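Local coordinates for protein acetylglutamate kinase (Streptococcus mutans, PDB 3L86) that probably catalyses the ATP-dependent phosphorylation of N-acetyl-L-glutamate, the second step on the route from glutamate to N-acetylornithine in arginine biosynthesis, at residues R97-K101 with D102-L106; G217-N221 with G222-E226; E121-Q125 with A126-C130. All blocks are in the same frame, centred on the assembly; numbering follows the deposited sequence.

Contact 1 of 3, residues R97-K101 with D102-L106. With NLG (N-acetyl-L-glutamate), chain C.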
ATOM      1  N   ARG A  97      -2.516 -13.835   1.790  1.00  8.67           N
ATOM      2  CA  ARG A  97      -1.666 -14.864   2.475  1.00  8.45           C
ATOM      3  C   ARG A  97      -2.376 -15.384   3.723  1.00  9.88           C
ATOM      4  O   ARG A  97      -2.784 -14.570   4.555  1.00  9.33           O
ATOM      5  CB  ARG A  97      -0.311 -14.242   2.924  1.00  8.56           C
ATOM      6  CG  ARG A  97       0.784 -15.227   3.508  1.00  7.76           C
ATOM      7  CD  ARG A  97       2.002 -14.383   4.145  1.00  6.56           C
ATOM      8  NE  ARG A  97       2.528 -13.527   3.080  1.00  9.48           N
ATOM      9  CZ  ARG A  97       3.419 -13.947   2.180  1.00 10.45           C
ATOM     10  NH1 ARG A  97       3.958 -15.181   2.255  1.00  7.28           N
ATOM     11  NH2 ARG A  97       3.790 -13.124   1.219  1.00 10.63           N
ATOM     12  N   VAL A  98      -2.502 -16.713   3.836  1.00 10.01           N
ATOM     13  CA  VAL A  98      -2.987 -17.369   5.034  1.00 10.61           C
ATOM     14  C   VAL A  98      -1.899 -17.228   6.112  1.00  9.51           C
ATOM     15  O   VAL A  98      -0.757 -17.594   5.852  1.00  8.64           O
ATOM     16  CB  VAL A  98      -3.353 -18.856   4.739  1.00 10.99           C
ATOM     17  CG1 VAL A  98      -3.783 -19.626   6.051  1.00 11.59           C
ATOM     18  CG2 VAL A  98      -4.536 -18.908   3.707  1.00 12.78           C
ATOM     19  N   THR A  99      -2.229 -16.631   7.275  1.00  9.42           N
ATOM     20  CA  THR A  99      -1.186 -16.176   8.249  1.00  8.27           C
ATOM     21  C   THR A  99      -1.475 -16.673   9.665  1.00  8.64           C
ATOM     22  O   THR A  99      -2.438 -16.242  10.308  1.00  9.22           O
ATOM     23  CB  THR A  99      -1.085 -14.578   8.254  1.00 10.18           C
ATOM     24  OG1 THR A  99      -1.014 -14.074   6.900  1.00  8.49           O
ATOM     25  CG2 THR A  99       0.133 -14.072   9.047  1.00  7.28           C
ATOM     26  N   SER A 100      -0.684 -17.594  10.179  1.00  7.78           N
ATOM     27  CA  SER A 100      -0.909 -18.039  11.555  1.00  7.45           C
ATOM     28  C   SER A 100      -0.327 -17.046  12.545  1.00  9.57           C
ATOM     29  O   SER A 100       0.468 -16.194  12.160  1.00 10.13           O
ATOM     30  CB  SER A 100      -0.242 -19.408  11.802  1.00  8.25           C
ATOM     31  OG  SER A 100       1.171 -19.262  11.881  1.00  6.72           O
ATOM     32  N   LYS A 101      -0.666 -17.170  13.831  1.00  8.64           N
ATOM     33  CA  LYS A 101      -0.030 -16.311  14.827  1.00 10.45           C
ATOM     34  C   LYS A 101       1.524 -16.415  14.864  1.00 10.91           C
ATOM     35  O   LYS A 101       2.218 -15.383  15.036  1.00 11.35           O
ATOM     36  CB  LYS A 101      -0.585 -16.642  16.202  1.00  9.44           C
ATOM     37  CG  LYS A 101       0.317 -16.202  17.276  1.00 14.16           C
ATOM     38  CD  LYS A 101      -0.219 -15.101  17.988  1.00 17.70           C
ATOM     39  CE  LYS A 101      -0.741 -15.662  19.274  1.00 22.17           C
ATOM     40  NZ  LYS A 101      -0.666 -14.636  20.340  1.00 24.44           N
ATOM     41  N   ASP A 102       2.070 -17.628  14.732  1.00 10.64           N
ATOM     42  CA  ASP A 102       3.523 -17.784  14.608  1.00 11.39           C
ATOM     43  C   ASP A 102       4.057 -17.076  13.335  1.00 11.51           C
ATOM     44  O   ASP A 102       5.157 -16.500  13.366  1.00 12.11           O
ATOM     45  CB  ASP A 102       4.000 -19.251  14.642  1.00 12.29           C
ATOM     46  CG  ASP A 102       3.907 -19.897  16.074  1.00 13.84           C
ATOM     47  OD1 ASP A 102       3.851 -19.162  17.105  1.00 12.61           O
ATOM     48  OD2 ASP A 102       3.811 -21.155  16.141  1.00 12.40           O
ATOM     49  N   ASP A 103       3.318 -17.131  12.248  1.00 10.04           N
ATOM     50  CA  ASP A 103       3.662 -16.449  11.019  1.00 10.10           C
ATOM     51  C   ASP A 103       3.887 -14.913  11.155  1.00  8.84           C
ATOM     52  O   ASP A 103       4.686 -14.350  10.438  1.00  9.66           O
ATOM     53  CB  ASP A 103       2.659 -16.758   9.898  1.00 10.15           C
ATOM     54  CG  ASP A 103       2.752 -18.211   9.367  1.00 11.62           C
ATOM     55  OD1 ASP A 103       3.742 -18.901   9.524  1.00  9.09           O
ATOM     56  OD2 ASP A 103       1.806 -18.618   8.789  1.00  8.87           O
ATOM     57  N   MET A 104       3.155 -14.299  12.058  1.00  8.67           N
ATOM     58  CA  MET A 104       3.166 -12.850  12.255  1.00  8.25           C
ATOM     59  C   MET A 104       4.546 -12.363  12.692  1.00  8.09           C
ATOM     60  O   MET A 104       4.972 -11.249  12.390  1.00  7.56           O
ATOM     61  CB  MET A 104       2.098 -12.425  13.299  1.00  9.02           C
ATOM     62  CG  MET A 104       0.610 -12.374  12.762  1.00  8.44           C
ATOM     63  SD  MET A 104       0.415 -11.126  11.404  1.00  7.70           S
ATOM     64  CE  MET A 104       1.071  -9.519  12.027  1.00  6.42           C
ATOM     65  N   VAL A 105       5.271 -13.189  13.434  1.00  9.21           N
ATOM     66  CA  VAL A 105       6.676 -12.830  13.781  1.00  7.86           C
ATOM     67  C   VAL A 105       7.491 -12.590  12.487  1.00  8.42           C
ATOM     68  O   VAL A 105       8.272 -11.637  12.379  1.00  8.00           O
ATOM     69  CB  VAL A 105       7.392 -13.982  14.583  1.00  7.53           C
ATOM     70  CG1 VAL A 105       8.915 -13.693  14.699  1.00  7.03           C
ATOM     71  CG2 VAL A 105       6.792 -14.124  15.995  1.00  8.44           C
ATOM     72  N   LEU A 106       7.337 -13.491  11.518  1.00  8.02           N
ATOM     73  CA  LEU A 106       8.016 -13.383  10.216  1.00  7.18           C
ATOM     74  C   LEU A 106       7.532 -12.167   9.405  1.00  7.44           C
ATOM     75  O   LEU A 106       8.350 -11.421   8.828  1.00  5.80           O
ATOM     76  CB  LEU A 106       7.795 -14.697   9.408  1.00  7.94           C
ATOM     77  CG  LEU A 106       8.309 -15.949  10.166  1.00 10.78           C
ATOM     78  CD1 LEU A 106       7.907 -17.295   9.480  1.00 11.26           C
ATOM     79  CD2 LEU A 106       9.787 -15.815  10.175  1.00  9.44           C
TER
HETATM   80  CA  NLG C 247      -0.125  -9.099   2.666  1.00 10.85           C
HETATM   81  C   NLG C 247      -1.320  -9.830   2.900  1.00 11.88           C
HETATM   82  OXT NLG C 247      -1.728 -10.775   2.216  1.00 10.26           O
HETATM   83  O   NLG C 247      -2.233  -9.713   3.631  1.00 16.79           O
HETATM   84  CB  NLG C 247       0.780  -7.966   3.183  1.00  9.78           C
HETATM   85  CG  NLG C 247       2.006  -7.432   2.332  1.00 11.37           C
HETATM   86  CD  NLG C 247       1.879  -6.811   0.877  1.00 12.44           C
HETATM   87  OE1 NLG C 247       0.784  -6.489   0.514  1.00 10.49           O
HETATM   88  OE2 NLG C 247       2.824  -6.671   0.083  1.00 10.57           O
HETATM   89  C7  NLG C 247       1.572 -10.604   2.062  1.00  7.75           C
HETATM   90  C8  NLG C 247       2.323 -10.877   1.157  1.00  2.00           C
HETATM   91  O7  NLG C 247       1.494 -11.134   3.144  1.00 11.42           O
HETATM   92  N2  NLG C 247       0.715  -9.665   1.941  1.00 13.50           N

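Contact 2 of 3, residues G217-N221 with G222-E226. With ADP (adenosine-5'-diphosphate), chain B.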
ATOM      1  N   GLY A 217       1.379  -1.329 -16.036  1.00  8.56           N
ATOM      2  CA  GLY A 217      -0.005  -0.889 -16.029  1.00  8.67           C
ATOM      3  C   GLY A 217      -0.808  -2.161 -15.812  1.00 10.82           C
ATOM      4  O   GLY A 217      -0.239  -3.212 -15.479  1.00 10.24           O
ATOM      5  N   VAL A 218      -2.136  -2.063 -15.951  1.00 10.47           N
ATOM      6  CA  VAL A 218      -2.984  -3.250 -16.033  1.00 10.41           C
ATOM      7  C   VAL A 218      -2.935  -3.691 -17.503  1.00 11.78           C
ATOM      8  O   VAL A 218      -3.226  -2.901 -18.393  1.00 10.46           O
ATOM      9  CB  VAL A 218      -4.462  -2.869 -15.734  1.00 11.10           C
ATOM     10  CG1 VAL A 218      -5.366  -4.151 -15.764  1.00 11.48           C
ATOM     11  CG2 VAL A 218      -4.560  -2.159 -14.331  1.00 11.85           C
ATOM     12  N   LEU A 219      -2.587  -4.949 -17.740  1.00 12.75           N
ATOM     13  CA  LEU A 219      -2.349  -5.457 -19.085  1.00 14.07           C
ATOM     14  C   LEU A 219      -3.587  -6.242 -19.566  1.00 14.87           C
ATOM     15  O   LEU A 219      -4.248  -6.923 -18.763  1.00 15.18           O
ATOM     16  CB  LEU A 219      -1.129  -6.375 -19.041  1.00 14.31           C
ATOM     17  CG  LEU A 219       0.096  -5.796 -18.303  1.00 12.76           C
ATOM     18  CD1 LEU A 219       1.185  -6.773 -18.396  1.00 12.22           C
ATOM     19  CD2 LEU A 219       0.541  -4.489 -18.937  1.00 14.92           C
ATOM     20  N   GLU A 220      -3.946  -6.061 -20.835  1.00 16.28           N
ATOM     21  CA  GLU A 220      -5.055  -6.786 -21.451  1.00 16.79           C
ATOM     22  C   GLU A 220      -4.715  -6.989 -22.915  1.00 17.46           C
ATOM     23  O   GLU A 220      -4.381  -6.017 -23.615  1.00 15.86           O
ATOM     24  CB  GLU A 220      -6.376  -6.017 -21.347  1.00 16.84           C
ATOM     25  CG  GLU A 220      -7.645  -6.845 -21.800  1.00 21.75           C
ATOM     26  CD  GLU A 220      -8.973  -6.110 -21.542  1.00 27.61           C
ATOM     27  OE1 GLU A 220      -8.911  -4.991 -21.032  1.00 27.85           O
ATOM     28  OE2 GLU A 220     -10.074  -6.648 -21.835  1.00 30.92           O
ATOM     29  N   ASN A 221      -4.796  -8.254 -23.363  1.00 18.42           N
ATOM     30  CA  ASN A 221      -4.499  -8.624 -24.775  1.00 18.68           C
ATOM     31  C   ASN A 221      -3.152  -8.108 -25.221  1.00 17.77           C
ATOM     32  O   ASN A 221      -3.038  -7.604 -26.331  1.00 17.67           O
ATOM     33  CB  ASN A 221      -5.543  -8.028 -25.732  1.00 20.04           C
ATOM     34  CG  ASN A 221      -6.904  -8.721 -25.630  1.00 22.38           C
ATOM     35  OD1 ASN A 221      -7.947  -8.067 -25.709  1.00 27.57           O
ATOM     36  ND2 ASN A 221      -6.893 -10.029 -25.448  1.00 25.21           N
ATOM     37  N   GLY A 222      -2.162  -8.153 -24.331  1.00 17.09           N
ATOM     38  CA  GLY A 222      -0.761  -7.948 -24.696  1.00 14.98           C
ATOM     39  C   GLY A 222      -0.271  -6.529 -24.810  1.00 14.21           C
ATOM     40  O   GLY A 222       0.769  -6.280 -25.445  1.00 12.85           O
ATOM     41  N   ALA A 223      -1.003  -5.598 -24.191  1.00 14.10           N
ATOM     42  CA  ALA A 223      -0.638  -4.191 -24.140  1.00 14.64           C
ATOM     43  C   ALA A 223      -1.186  -3.582 -22.827  1.00 15.69           C
ATOM     44  O   ALA A 223      -2.071  -4.153 -22.199  1.00 15.71           O
ATOM     45  CB  ALA A 223      -1.194  -3.422 -25.368  1.00 14.81           C
ATOM     46  N   VAL A 224      -0.632  -2.436 -22.420  1.00 16.70           N
ATOM     47  CA  VAL A 224      -1.076  -1.695 -21.236  1.00 16.83           C
ATOM     48  C   VAL A 224      -2.421  -1.015 -21.518  1.00 17.74           C
ATOM     49  O   VAL A 224      -2.585  -0.394 -22.560  1.00 18.69           O
ATOM     50  CB  VAL A 224      -0.054  -0.553 -20.924  1.00 16.65           C
ATOM     51  CG1 VAL A 224      -0.612   0.406 -19.907  1.00 17.15           C
ATOM     52  CG2 VAL A 224       1.368  -1.086 -20.466  1.00 12.01           C
ATOM     53  N   LEU A 225      -3.398  -1.111 -20.623  1.00 18.40           N
ATOM     54  CA  LEU A 225      -4.624  -0.307 -20.794  1.00 18.60           C
ATOM     55  C   LEU A 225      -4.397   1.074 -20.297  1.00 19.36           C
ATOM     56  O   LEU A 225      -4.067   1.255 -19.101  1.00 19.68           O
ATOM     57  CB  LEU A 225      -5.758  -0.846 -19.917  1.00 18.19           C
ATOM     58  CG  LEU A 225      -6.491  -2.116 -20.279  1.00 18.79           C
ATOM     59  CD1 LEU A 225      -7.560  -2.299 -19.232  1.00 19.03           C
ATOM     60  CD2 LEU A 225      -7.112  -2.010 -21.687  1.00 18.52           C
ATOM     61  N   GLU A 226      -4.623   2.079 -21.139  1.00 18.75           N
ATOM     62  CA  GLU A 226      -4.403   3.442 -20.708  1.00 18.34           C
ATOM     63  C   GLU A 226      -5.415   3.952 -19.623  1.00 19.45           C
ATOM     64  O   GLU A 226      -5.023   4.667 -18.700  1.00 17.28           O
ATOM     65  CB  GLU A 226      -4.354   4.378 -21.909  1.00 19.62           C
TER
HETATM   66  PB  ADP B 246       2.927  -5.676  -5.458  1.00 11.56           P
HETATM   67  O1B ADP B 246       1.646  -5.565  -4.683  1.00  8.22           O
HETATM   68  O2B ADP B 246       3.357  -4.398  -6.191  1.00 14.11           O
HETATM   69  O3B ADP B 246       4.031  -6.190  -4.602  1.00 14.03           O
HETATM   70  PA  ADP B 246       1.732  -8.096  -6.724  1.00 11.66           P
HETATM   71  O1A ADP B 246       2.481  -9.301  -7.279  1.00  9.59           O
HETATM   72  O2A ADP B 246       0.957  -8.303  -5.453  1.00 10.70           O
HETATM   73  O3A ADP B 246       2.739  -6.790  -6.626  1.00 10.47           O
HETATM   74  O5' ADP B 246       0.753  -7.653  -7.931  1.00 10.98           O
HETATM   75  C5' ADP B 246       1.334  -7.315  -9.215  1.00 11.94           C
HETATM   76  C4' ADP B 246       1.278  -8.570 -10.136  1.00 11.70           C
HETATM   77  O4' ADP B 246      -0.054  -8.940 -10.547  1.00 13.54           O
HETATM   78  C3' ADP B 246       2.043  -8.415 -11.460  1.00 10.85           C
HETATM   79  O3' ADP B 246       3.426  -8.627 -11.198  1.00  8.39           O
HETATM   80  C2' ADP B 246       1.495  -9.556 -12.309  1.00 12.56           C
HETATM   81  O2' ADP B 246       2.312 -10.689 -12.043  1.00 11.32           O
HETATM   82  C1' ADP B 246       0.145  -9.871 -11.668  1.00 13.46           C
HETATM   83  N9  ADP B 246      -0.965  -9.676 -12.638  1.00 13.19           N
HETATM   84  C8  ADP B 246      -2.010 -10.545 -12.761  1.00 13.71           C
HETATM   85  N7  ADP B 246      -2.882 -10.080 -13.696  1.00 13.61           N
HETATM   86  C5  ADP B 246      -2.365  -8.927 -14.188  1.00 11.60           C
HETATM   87  C6  ADP B 246      -2.739  -7.957 -15.213  1.00 11.39           C
HETATM   88  N6  ADP B 246      -3.917  -8.074 -15.882  1.00 13.65           N
HETATM   89  N1  ADP B 246      -1.942  -6.871 -15.415  1.00  9.89           N
HETATM   90  C2  ADP B 246      -0.809  -6.705 -14.752  1.00  9.49           C
HETATM   91  N3  ADP B 246      -0.396  -7.551 -13.808  1.00 12.50           N
HETATM   92  C4  ADP B 246      -1.109  -8.674 -13.495  1.00 10.73           C

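Contact 3 of 3, residues E121-Q125 with A126-C130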
ATOM      1  N   GLU A 121      15.877   5.010   4.811  1.00 10.89           N
ATOM      2  CA  GLU A 121      17.286   5.370   4.565  1.00 12.38           C
ATOM      3  C   GLU A 121      17.493   5.968   3.126  1.00 12.47           C
ATOM      4  O   GLU A 121      18.159   6.984   2.978  1.00 13.53           O
ATOM      5  CB  GLU A 121      18.257   4.193   4.850  1.00 12.65           C
ATOM      6  CG  GLU A 121      18.159   3.626   6.291  1.00 14.17           C
ATOM      7  CD  GLU A 121      18.840   2.254   6.502  1.00 21.90           C
ATOM      8  OE1 GLU A 121      18.939   1.402   5.570  1.00 23.76           O
ATOM      9  OE2 GLU A 121      19.245   1.985   7.661  1.00 26.57           O
ATOM     10  N   LYS A 122      16.954   5.352   2.079  1.00 12.04           N
ATOM     11  CA  LYS A 122      17.095   5.918   0.709  1.00 11.13           C
ATOM     12  C   LYS A 122      16.513   7.336   0.585  1.00 11.65           C
ATOM     13  O   LYS A 122      17.127   8.237  -0.077  1.00 11.71           O
ATOM     14  CB  LYS A 122      16.451   5.012  -0.357  1.00 11.77           C
ATOM     15  CG  LYS A 122      17.091   3.639  -0.564  1.00 14.00           C
ATOM     16  CD  LYS A 122      18.361   3.784  -1.393  1.00 20.63           C
ATOM     17  CE  LYS A 122      18.939   2.428  -1.756  1.00 23.68           C
ATOM     18  NZ  LYS A 122      19.894   1.939  -0.751  1.00 25.75           N
ATOM     19  N   LEU A 123      15.327   7.557   1.180  1.00 11.09           N
ATOM     20  CA  LEU A 123      14.686   8.888   1.186  1.00  9.87           C
ATOM     21  C   LEU A 123      15.498   9.940   1.986  1.00 11.87           C
ATOM     22  O   LEU A 123      15.754  11.085   1.491  1.00 11.08           O
ATOM     23  CB  LEU A 123      13.242   8.797   1.725  1.00  8.71           C
ATOM     24  CG  LEU A 123      12.193   8.120   0.811  1.00  9.29           C
ATOM     25  CD1 LEU A 123      10.874   7.697   1.545  1.00  7.20           C
ATOM     26  CD2 LEU A 123      11.857   9.067  -0.346  1.00  8.49           C
ATOM     27  N   ARG A 124      15.886   9.603   3.225  1.00 11.45           N
ATOM     28  CA  ARG A 124      16.730  10.519   3.999  1.00 12.46           C
ATOM     29  C   ARG A 124      18.054  10.844   3.307  1.00 13.25           C
ATOM     30  O   ARG A 124      18.475  12.004   3.272  1.00 15.25           O
ATOM     31  CB  ARG A 124      16.919  10.046   5.443  1.00 12.14           C
ATOM     32  CG  ARG A 124      15.677  10.223   6.321  1.00 13.21           C
ATOM     33  CD  ARG A 124      15.850   9.573   7.745  1.00 14.83           C
ATOM     34  NE  ARG A 124      14.758   9.953   8.644  1.00 14.39           N
ATOM     35  CZ  ARG A 124      14.660   9.587   9.919  1.00 15.88           C
ATOM     36  NH1 ARG A 124      15.565   8.818  10.484  1.00 16.38           N
ATOM     37  NH2 ARG A 124      13.644   9.977  10.644  1.00 17.39           N
ATOM     38  N   GLN A 125      18.713   9.845   2.745  1.00 14.04           N
ATOM     39  CA  GLN A 125      19.934  10.088   2.008  1.00 16.45           C
ATOM     40  C   GLN A 125      19.688  11.032   0.837  1.00 16.59           C
ATOM     41  O   GLN A 125      20.602  11.742   0.399  1.00 16.91           O
ATOM     42  CB  GLN A 125      20.580   8.770   1.523  1.00 16.98           C
ATOM     43  CG  GLN A 125      21.526   8.201   2.544  1.00 23.60           C
ATOM     44  CD  GLN A 125      21.530   6.696   2.650  1.00 28.21           C
ATOM     45  OE1 GLN A 125      21.291   5.971   1.673  1.00 33.63           O
ATOM     46  NE2 GLN A 125      21.809   6.203   3.858  1.00 30.47           N
ATOM     47  N   ALA A 126      18.462  11.073   0.332  1.00 15.36           N
ATOM     48  CA  ALA A 126      18.198  11.986  -0.762  1.00 14.52           C
ATOM     49  C   ALA A 126      17.736  13.370  -0.301  1.00 14.58           C
ATOM     50  O   ALA A 126      17.356  14.175  -1.138  1.00 15.13           O
ATOM     51  CB  ALA A 126      17.198  11.370  -1.777  1.00 14.38           C
ATOM     52  N   GLY A 127      17.740  13.655   1.009  1.00 12.77           N
ATOM     53  CA  GLY A 127      17.286  14.957   1.506  1.00 11.62           C
ATOM     54  C   GLY A 127      15.793  15.092   1.820  1.00 12.35           C
ATOM     55  O   GLY A 127      15.344  16.150   2.240  1.00 11.21           O
ATOM     56  N   VAL A 128      15.018  14.013   1.670  1.00 11.18           N
ATOM     57  CA  VAL A 128      13.598  14.000   2.113  1.00 10.32           C
ATOM     58  C   VAL A 128      13.439  13.825   3.637  1.00 12.58           C
ATOM     59  O   VAL A 128      14.074  12.944   4.245  1.00 14.28           O
ATOM     60  CB  VAL A 128      12.822  12.878   1.398  1.00  9.42           C
ATOM     61  CG1 VAL A 128      11.354  12.841   1.861  1.00  8.67           C
ATOM     62  CG2 VAL A 128      12.907  13.098  -0.106  1.00  5.32           C
ATOM     63  N   SER A 129      12.614  14.665   4.248  1.00 11.88           N
ATOM     64  CA  SER A 129      12.284  14.543   5.646  1.00 14.47           C
ATOM     65  C   SER A 129      11.099  13.590   5.853  1.00 12.72           C
ATOM     66  O   SER A 129      10.027  13.825   5.312  1.00 12.41           O
ATOM     67  CB  SER A 129      12.011  15.939   6.254  1.00 15.27           C
ATOM     68  OG  SER A 129      11.136  15.803   7.370  1.00 21.45           O
ATOM     69  N   CYS A 130      11.322  12.504   6.608  1.00 12.01           N
ATOM     70  CA  CYS A 130      10.367  11.381   6.739  1.00 11.86           C
ATOM     71  C   CYS A 130      10.682  10.559   8.013  1.00 12.74           C
ATOM     72  O   CYS A 130      11.769  10.707   8.588  1.00 12.64           O
ATOM     73  CB  CYS A 130      10.461  10.412   5.519  1.00  9.21           C
ATOM     74  SG  CYS A 130      12.102   9.648   5.212  1.00 10.95           S
TER
HETATM   75  O   HOH W   1      17.112  14.102   5.147  1.00 16.45           O
HETATM   76  O   HOH W   2      14.016  13.032   8.270  1.00 19.08           O

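Contact 1 of 3, residues R97-K101 with D102-L106
D103 OD2 receives the backbone N-H of S100, 3.0 Å from S100 N, along an almost straight line (169°) that reaches the carboxylate from above its plane. The exchange is reciprocal, because D103 N donates to S100 OG, also over 3.0 Å. S100 can accept it because its chi1 of 73° holds OG between its own N and carbonyl carbon, facing the start of the helix. One turn thus satisfies two amides that lack a partner from a preceding turn of helix, while M104 N shares itself weakly between the carbonyls of S100 and K101. Beneath the polar exchange, T99 CG2 packs 3.8 Å from M104 SD, the two side chains meeting at about a right angle. T99 OG1 turns to R97 O and also bonds N190 ND2, which itself holds the substrate. R97 grips N-acetyl-L-glutamate twice: its backbone N lies 3.2 Å from OXT of the ligand, and its NE 2.6 Å from the acetyl oxygen O7. N80 bonds NH1 of the same guanidinium. The paired bonds of S100 and D103 are those of a capping box, the N-terminal cap of helix 101-125, only a few residues beyond a substrate-binding arginine.

Contact 2 of 3, residues G217-N221 with G222-E226
L219 and V224 face each other as an antiparallel, non-hydrogen-bonded pair in a short beta hairpin, whose chain reverses through a type I' turn from E220 to A223. N221 and G222 occupy the middle of the turn, both with positive phi. At the turn end, E220 N donates to A223 O over 3.0 Å, whereas the return bond from A223 N to E220 O is long and weak at 3.5 Å. On the other side of the L219 pair the hairpin is closed firmly: L225 N reaches V218 O at 2.9 Å, with an N-H...O angle of 177°. A223 O has a further, softer partner in the CA-H of L219, the carbon lying 3.4 Å away.

Because L219 sits at a non-hydrogen-bonded position, its N and O point away from V224, and adenine of ADP uses both. L219 N donates to N1 of the base at 3.1 Å and nearly straight (171°), while N6 of the base donates to L219 O, also at 3.1 Å. Adenine thus pairs with L219 N and O much as a neighbouring strand would. T274 OG1 satisfies V218 N and L225 O, joining the base of the hairpin to the neighbouring strand.

Among the side chains, L219 places CD2 3.8 Å from V224 CG2, and its CB and CG approach N1 of the base. E220 runs out fully extended beside L225, with CG anti to the backbone N (chi1 -171°), and crosses it obliquely. Its carboxylate forms a salt bridge with K236, and OE1, the oxygen that carries it, also rests 3.5 Å from L225 CD1.

Contact 3 of 3, residues E121-Q125 with A126-C130
The guanidinium of R124 presents one edge to the main chain of C130, whose carbonyl oxygen lies near its plane. Two nitrogens take hold of that single oxygen side-on: R124 NH2 at 2.9 Å from C130 O, and R124 NE at 3.1 Å from the same atom. NH2 approaches in the carbonyl plane, whereas NE is tilted from it by 33°. The side chain reaches this far by staying extended from CG to NE, its CG passing C130 SG on the way. A water beside the pair accepts from C130 N and, weakly, from NE, and Q131 bonds NH2 weakly.

Underneath, the helix finishes in a Schellman motif. V128 N turns back to L123 O over 3.0 Å, and G127 N to R124 O over 2.9 Å, the reversal passing through the positive phi of G127 (89°). The hydrophobic contact that usually accompanies this motif is present as well, with L123 CB 4.1 Å from V128 CB. C130 SG also packs on L123, 3.8 Å from L123 CB, and I174 and I176 of strand 174-182 bury the group. The carbonyls of L123 and R124 thus accept from amides of the turn, while the convergence of NE and NH2 on C130 O fixes the rotation of the guanidinium, ties the last turn of the helix to the first residue of strand 130-132, and probably polarises that carbonyl.

Contacts 1 and 3 mark the two ends of one element, helix 101-125, with about 17 Å between their nearest atoms, and their chemistry follows the polarity of that helix: side-chain oxygens meet bare amides at its start, while amides of the next turn and an arginine meet carbonyls at its finish. Contact 2 belongs to a separate hairpin, about 20 Å from contact 1 and 22 Å from contact 3 by nearest atoms, and relies on backbone bonding. All three are partly buried. Contacts 1 and 2 serve different ligands, acetylglutamate and ADP, each touched by main-chain atoms, whereas contact 3 lies away from the annotated sites and packs helix against sheet.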